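Local coordinates for guanine nucleotide exchange factor SRM1 (Saccharomyces cerevisiae, PDB 3OF7), which promotes the exchange of GDP for GTP on the GTPases Gsp1 and Gsp2, binds chromatin, and controls RNA metabolism and nuclear transport, at residues A[139-144]-A[170-175]; A[86-91]-A[148-153]. All blocks are in the same frame, centred on the assembly; numbering follows the deposited sequence.

Contact 1 of 2, residues A[139-144]-A[170-175]; sequences ESFPPL and YAWGTF
F141 presents its edge to the six-membered ring of W172 in an offset edge-to-face pair, the centroids 5.6 Å apart and the planes at 64°. The rim atoms CE1 and CZ do the touching, with F141 CZ 3.7 Å from W172 CH2. W172 turns its indole to this edge with CG between the backbone N and the carbonyl carbon (chi1 59°). F141 and Y170 lie alongside, running oppositely, and CB of Y170 sits at the F141 edge, 4.1 Å from F141 CE1.

The second group is proline against tyrosine. The hydroxyl end of Y170 abuts the junction of P142 and P143, its OH 3.4 Å from P142 CD and 3.5 Å from P143 CD. P143 faces Y170 head-on, and P143 CD also lies 3.6 Å from Y170 CE1. An alanine in place of Y170 would keep the CB that meets F141 but would probably open a gap beside P142 and P143, where the ring and OH had packed. No hydrogen bond joins the two segments.

P195 of strand 195-197 also touches F141 and W172. The contact packs segment 139-144, with its two prolines, onto strand 169-177: the linker leading into this antiparallel blade of the RCC1-type beta-propeller is thereby laid against the blade itself.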
# COMPACT_ATOMS: atom_id res chain seq x y z
N GLU A 139 -10.03 -4.24 -23.99
CA GLU A 139 -10.30 -3.08 -24.84
C GLU A 139 -10.33 -1.79 -24.04
O GLU A 139 -10.10 -0.72 -24.59
CB GLU A 139 -11.62 -3.25 -25.61
CG GLU A 139 -11.85 -4.63 -26.20
CD GLU A 139 -12.58 -5.56 -25.24
OE1 GLU A 139 -13.77 -5.31 -24.95
OE2 GLU A 139 -11.96 -6.56 -24.80
N SER A 140 -10.60 -1.90 -22.74
CA SER A 140 -10.60 -0.75 -21.84
C SER A 140 -9.23 -0.10 -21.70
O SER A 140 -9.12 1.04 -21.24
CB SER A 140 -11.13 -1.14 -20.45
OG SER A 140 -12.47 -1.58 -20.54
N PHE A 141 -8.19 -0.82 -22.11
CA PHE A 141 -6.83 -0.29 -22.09
C PHE A 141 -6.21 -0.29 -23.49
O PHE A 141 -5.52 -1.25 -23.85
CB PHE A 141 -5.92 -1.10 -21.15
CG PHE A 141 -6.39 -1.15 -19.72
CD1 PHE A 141 -6.21 -0.07 -18.87
CD2 PHE A 141 -6.98 -2.31 -19.22
CE1 PHE A 141 -6.63 -0.12 -17.54
CE2 PHE A 141 -7.41 -2.37 -17.88
CZ PHE A 141 -7.23 -1.27 -17.05
N PRO A 142 -6.45 0.78 -24.27
CA PRO A 142 -5.84 0.88 -25.61
C PRO A 142 -4.32 0.65 -25.72
O PRO A 142 -3.87 0.13 -26.74
CB PRO A 142 -6.22 2.30 -26.07
CG PRO A 142 -7.53 2.54 -25.41
CD PRO A 142 -7.40 1.89 -24.03
N PRO A 143 -3.52 1.05 -24.70
CA PRO A 143 -2.10 0.74 -24.88
C PRO A 143 -1.76 -0.74 -25.07
O PRO A 143 -0.74 -1.05 -25.68
CB PRO A 143 -1.45 1.28 -23.60
CG PRO A 143 -2.33 2.44 -23.23
CD PRO A 143 -3.72 1.96 -23.56
N LEU A 144 -2.61 -1.64 -24.58
CA LEU A 144 -2.34 -3.08 -24.66
C LEU A 144 -2.31 -3.60 -26.10
O LEU A 144 -1.46 -4.42 -26.45
CB LEU A 144 -3.34 -3.89 -23.83
CG LEU A 144 -3.29 -3.70 -22.31
CD1 LEU A 144 -4.41 -4.48 -21.64
CD2 LEU A 144 -1.93 -4.08 -21.72
N TYR A 170 -3.61 5.29 -16.78
CA TYR A 170 -5.06 5.11 -16.82
C TYR A 170 -5.61 5.10 -15.40
O TYR A 170 -5.01 4.50 -14.50
CB TYR A 170 -5.47 3.84 -17.59
CG TYR A 170 -5.54 4.07 -19.09
CD1 TYR A 170 -4.39 4.37 -19.82
CD2 TYR A 170 -6.76 4.01 -19.76
CE1 TYR A 170 -4.45 4.61 -21.19
CE2 TYR A 170 -6.83 4.23 -21.14
CZ TYR A 170 -5.67 4.54 -21.84
OH TYR A 170 -5.74 4.77 -23.19
N ALA A 171 -6.73 5.78 -15.20
CA ALA A 171 -7.31 5.93 -13.87
C ALA A 171 -8.82 5.78 -13.93
O ALA A 171 -9.43 6.00 -14.98
CB ALA A 171 -6.92 7.27 -13.27
N TRP A 172 -9.40 5.35 -12.81
CA TRP A 172 -10.86 5.20 -12.67
C TRP A 172 -11.29 5.20 -11.20
O TRP A 172 -10.46 5.10 -10.30
CB TRP A 172 -11.38 3.95 -13.43
CG TRP A 172 -10.81 2.60 -13.02
CD1 TRP A 172 -11.43 1.65 -12.26
CD2 TRP A 172 -9.53 2.04 -13.40
NE1 TRP A 172 -10.62 0.54 -12.12
CE2 TRP A 172 -9.45 0.76 -12.80
CE3 TRP A 172 -8.45 2.50 -14.16
CZ2 TRP A 172 -8.33 -0.07 -12.96
CZ3 TRP A 172 -7.33 1.68 -14.31
CH2 TRP A 172 -7.28 0.40 -13.71
N GLY A 173 -12.60 5.34 -10.98
CA GLY A 173 -13.15 5.43 -9.63
C GLY A 173 -13.41 6.89 -9.28
O GLY A 173 -13.90 7.66 -10.12
N THR A 174 -13.09 7.28 -8.04
CA THR A 174 -13.29 8.65 -7.58
C THR A 174 -12.44 8.94 -6.35
O THR A 174 -11.83 8.02 -5.80
CB THR A 174 -14.79 8.95 -7.27
OG1 THR A 174 -15.00 10.37 -7.21
CG2 THR A 174 -15.23 8.32 -5.93
N PHE A 175 -12.39 10.20 -5.93
CA PHE A 175 -11.84 10.55 -4.63
C PHE A 175 -12.94 11.03 -3.71
O PHE A 175 -13.75 11.90 -4.07
CB PHE A 175 -10.76 11.64 -4.73
CG PHE A 175 -9.66 11.33 -5.70
CD1 PHE A 175 -9.64 11.92 -6.96
CD2 PHE A 175 -8.66 10.43 -5.37
CE1 PHE A 175 -8.61 11.63 -7.88
CE2 PHE A 175 -7.63 10.13 -6.27
CZ PHE A 175 -7.61 10.73 -7.54

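Contact 2 of 2, residues A[86-91]-A[148-153]; sequences SNVWSW and HKVVQL
The hydroxyl of S86 accepts the backbone N-H of V150 in a short, nearly straight bond, V150 N to S86 OG 2.8 Å with an N-H...O angle of 173°. The N-H that it takes up belongs to the first residue of strand 150-155. S86 reaches it with OG anti to its own backbone N (chi1 -168°), from a residue of positive phi (63°) in the turn ahead of strand 88-92. The same oxygen lies against the V150 side chain, 3.5 Å from CG2, so one residue provides both the donor and an apolar neighbour. K149 adds aliphatic contact only: its CG lies 3.8 Å from S86 CB, while the rest of the chain leads away from this segment. The K149 backbone is tied to S165 instead.

Strands 88-92 and 150-155 belong to two successive blades of the seven-bladed RCC1-type beta-propeller, and the contact is a seam between them, made by side chains and one side-chain-to-backbone bond rather than by strand pairing. Further along it the chemistry turns wholly apolar. The ends of V88 and L153 meet, L153 CD2 4.0 Å from both CG1 and CG2 of V88, set against the fork of the valine. V150 lies crosswise to V88, and their CG2 methyls are 4.2 Å apart. A classic beta bulge, in which V151 and Q152 both face L163, comes between V150 and L153; the side chains of V150 and L153 still point toward segment 86-91. L82 and L80 of strand 78-83 touch V150 and L153, respectively, from the blade of strand 88-92, and F164 and A162 do so from strand 159-164 of the blade of strand 150-155.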
# COMPACT_ATOMS: atom_id res chain seq x y z
N SER A 86 -0.61 -9.03 -18.99
CA SER A 86 -0.91 -7.65 -18.59
C SER A 86 -2.41 -7.30 -18.57
O SER A 86 -2.79 -6.13 -18.73
CB SER A 86 -0.10 -6.66 -19.45
OG SER A 86 -0.16 -5.35 -18.91
N ASN A 87 -3.26 -8.30 -18.35
CA ASN A 87 -4.67 -8.02 -18.04
C ASN A 87 -4.78 -7.57 -16.59
O ASN A 87 -4.05 -8.07 -15.73
CB ASN A 87 -5.56 -9.25 -18.23
CG ASN A 87 -5.72 -9.64 -19.69
OD1 ASN A 87 -6.25 -8.88 -20.51
ND2 ASN A 87 -5.27 -10.84 -20.01
N VAL A 88 -5.68 -6.63 -16.35
CA VAL A 88 -5.96 -6.14 -15.00
C VAL A 88 -7.21 -6.81 -14.42
O VAL A 88 -8.30 -6.74 -15.01
CB VAL A 88 -6.10 -4.59 -14.97
CG1 VAL A 88 -6.34 -4.09 -13.54
CG2 VAL A 88 -4.85 -3.93 -15.56
N TRP A 89 -7.03 -7.46 -13.28
CA TRP A 89 -8.11 -8.08 -12.54
C TRP A 89 -8.48 -7.16 -11.38
O TRP A 89 -7.63 -6.44 -10.85
CB TRP A 89 -7.66 -9.41 -11.95
CG TRP A 89 -7.26 -10.48 -12.94
CD1 TRP A 89 -6.22 -10.44 -13.83
CD2 TRP A 89 -7.88 -11.75 -13.10
NE1 TRP A 89 -6.17 -11.62 -14.55
CE2 TRP A 89 -7.17 -12.44 -14.11
CE3 TRP A 89 -8.98 -12.38 -12.49
CZ2 TRP A 89 -7.53 -13.73 -14.54
CZ3 TRP A 89 -9.32 -13.67 -12.90
CH2 TRP A 89 -8.60 -14.32 -13.92
N SER A 90 -9.74 -7.21 -10.96
CA SER A 90 -10.20 -6.40 -9.83
C SER A 90 -11.28 -7.11 -9.04
O SER A 90 -12.03 -7.95 -9.57
CB SER A 90 -10.75 -5.06 -10.34
OG SER A 90 -11.93 -5.26 -11.10
N TRP A 91 -11.35 -6.79 -7.75
CA TRP A 91 -12.44 -7.23 -6.89
C TRP A 91 -12.53 -6.31 -5.69
O TRP A 91 -11.56 -5.62 -5.35
CB TRP A 91 -12.27 -8.69 -6.45
CG TRP A 91 -11.11 -8.94 -5.52
CD1 TRP A 91 -11.15 -8.92 -4.15
CD2 TRP A 91 -9.77 -9.28 -5.87
NE1 TRP A 91 -9.92 -9.21 -3.64
CE2 TRP A 91 -9.04 -9.44 -4.67
CE3 TRP A 91 -9.09 -9.45 -7.09
CZ2 TRP A 91 -7.68 -9.77 -4.65
CZ3 TRP A 91 -7.74 -9.77 -7.07
CH2 TRP A 91 -7.05 -9.92 -5.85
N HIS A 148 2.05 -2.21 -25.51
CA HIS A 148 2.53 -1.71 -24.22
C HIS A 148 1.97 -2.57 -23.10
O HIS A 148 0.99 -3.29 -23.31
CB HIS A 148 2.17 -0.24 -24.02
CG HIS A 148 2.63 0.64 -25.14
ND1 HIS A 148 3.97 0.83 -25.43
CD2 HIS A 148 1.94 1.35 -26.07
CE1 HIS A 148 4.08 1.63 -26.47
NE2 HIS A 148 2.87 1.96 -26.88
N LYS A 149 2.59 -2.49 -21.93
CA LYS A 149 2.19 -3.29 -20.78
C LYS A 149 2.09 -2.46 -19.51
O LYS A 149 2.71 -1.41 -19.40
CB LYS A 149 3.17 -4.45 -20.58
CG LYS A 149 2.92 -5.61 -21.55
CD LYS A 149 3.94 -6.72 -21.42
CE LYS A 149 3.69 -7.81 -22.46
NZ LYS A 149 3.63 -7.25 -23.84
N VAL A 150 1.31 -2.96 -18.55
CA VAL A 150 1.25 -2.33 -17.23
C VAL A 150 2.52 -2.68 -16.46
O VAL A 150 2.93 -3.85 -16.42
CB VAL A 150 0.03 -2.82 -16.44
CG1 VAL A 150 0.01 -2.22 -15.02
CG2 VAL A 150 -1.28 -2.50 -17.19
N VAL A 151 3.14 -1.68 -15.83
CA VAL A 151 4.31 -1.92 -14.99
C VAL A 151 4.01 -1.72 -13.50
O VAL A 151 4.75 -2.20 -12.65
CB VAL A 151 5.54 -1.07 -15.40
CG1 VAL A 151 5.93 -1.36 -16.87
CG2 VAL A 151 5.29 0.43 -15.19
N GLN A 152 2.93 -1.01 -13.19
CA GLN A 152 2.50 -0.85 -11.80
C GLN A 152 1.01 -0.57 -11.69
O GLN A 152 0.46 0.19 -12.48
CB GLN A 152 3.29 0.26 -11.09
CG GLN A 152 3.09 0.24 -9.56
CD GLN A 152 3.64 1.46 -8.83
OE1 GLN A 152 4.40 2.25 -9.39
NE2 GLN A 152 3.25 1.60 -7.56
N LEU A 153 0.37 -1.19 -10.70
CA LEU A 153 -1.01 -0.89 -10.34
C LEU A 153 -1.03 -0.12 -9.02
O LEU A 153 -0.11 -0.21 -8.23
CB LEU A 153 -1.84 -2.19 -10.24
CG LEU A 153 -2.09 -2.95 -11.56
CD1 LEU A 153 -2.73 -4.30 -11.27
CD2 LEU A 153 -2.98 -2.14 -12.49

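How the contacts relate
Both contacts are largely buried, each with one exposed residue at its margin, P142 in contact 1 and K149 in contact 2. Both involve the sheet that contains strands 150-155 and 169-177: contact 1 packs the chain before its first strand against strand 169-177, whereas contact 2 joins its first strand, 150-155, to the preceding blade. Contact 1 is aromatic and proline-rich without a polar bond; contact 2 pairs aliphatic packing with one serine-to-backbone bond. The two adjoin, their centres about 10 Å apart. F141 CE2 packs on V88 CG2 at 3.8 Å, L144 CD2 on S86 OG at 3.6 Å, and P143 O probably accepts a hydrogen bond from H148 N.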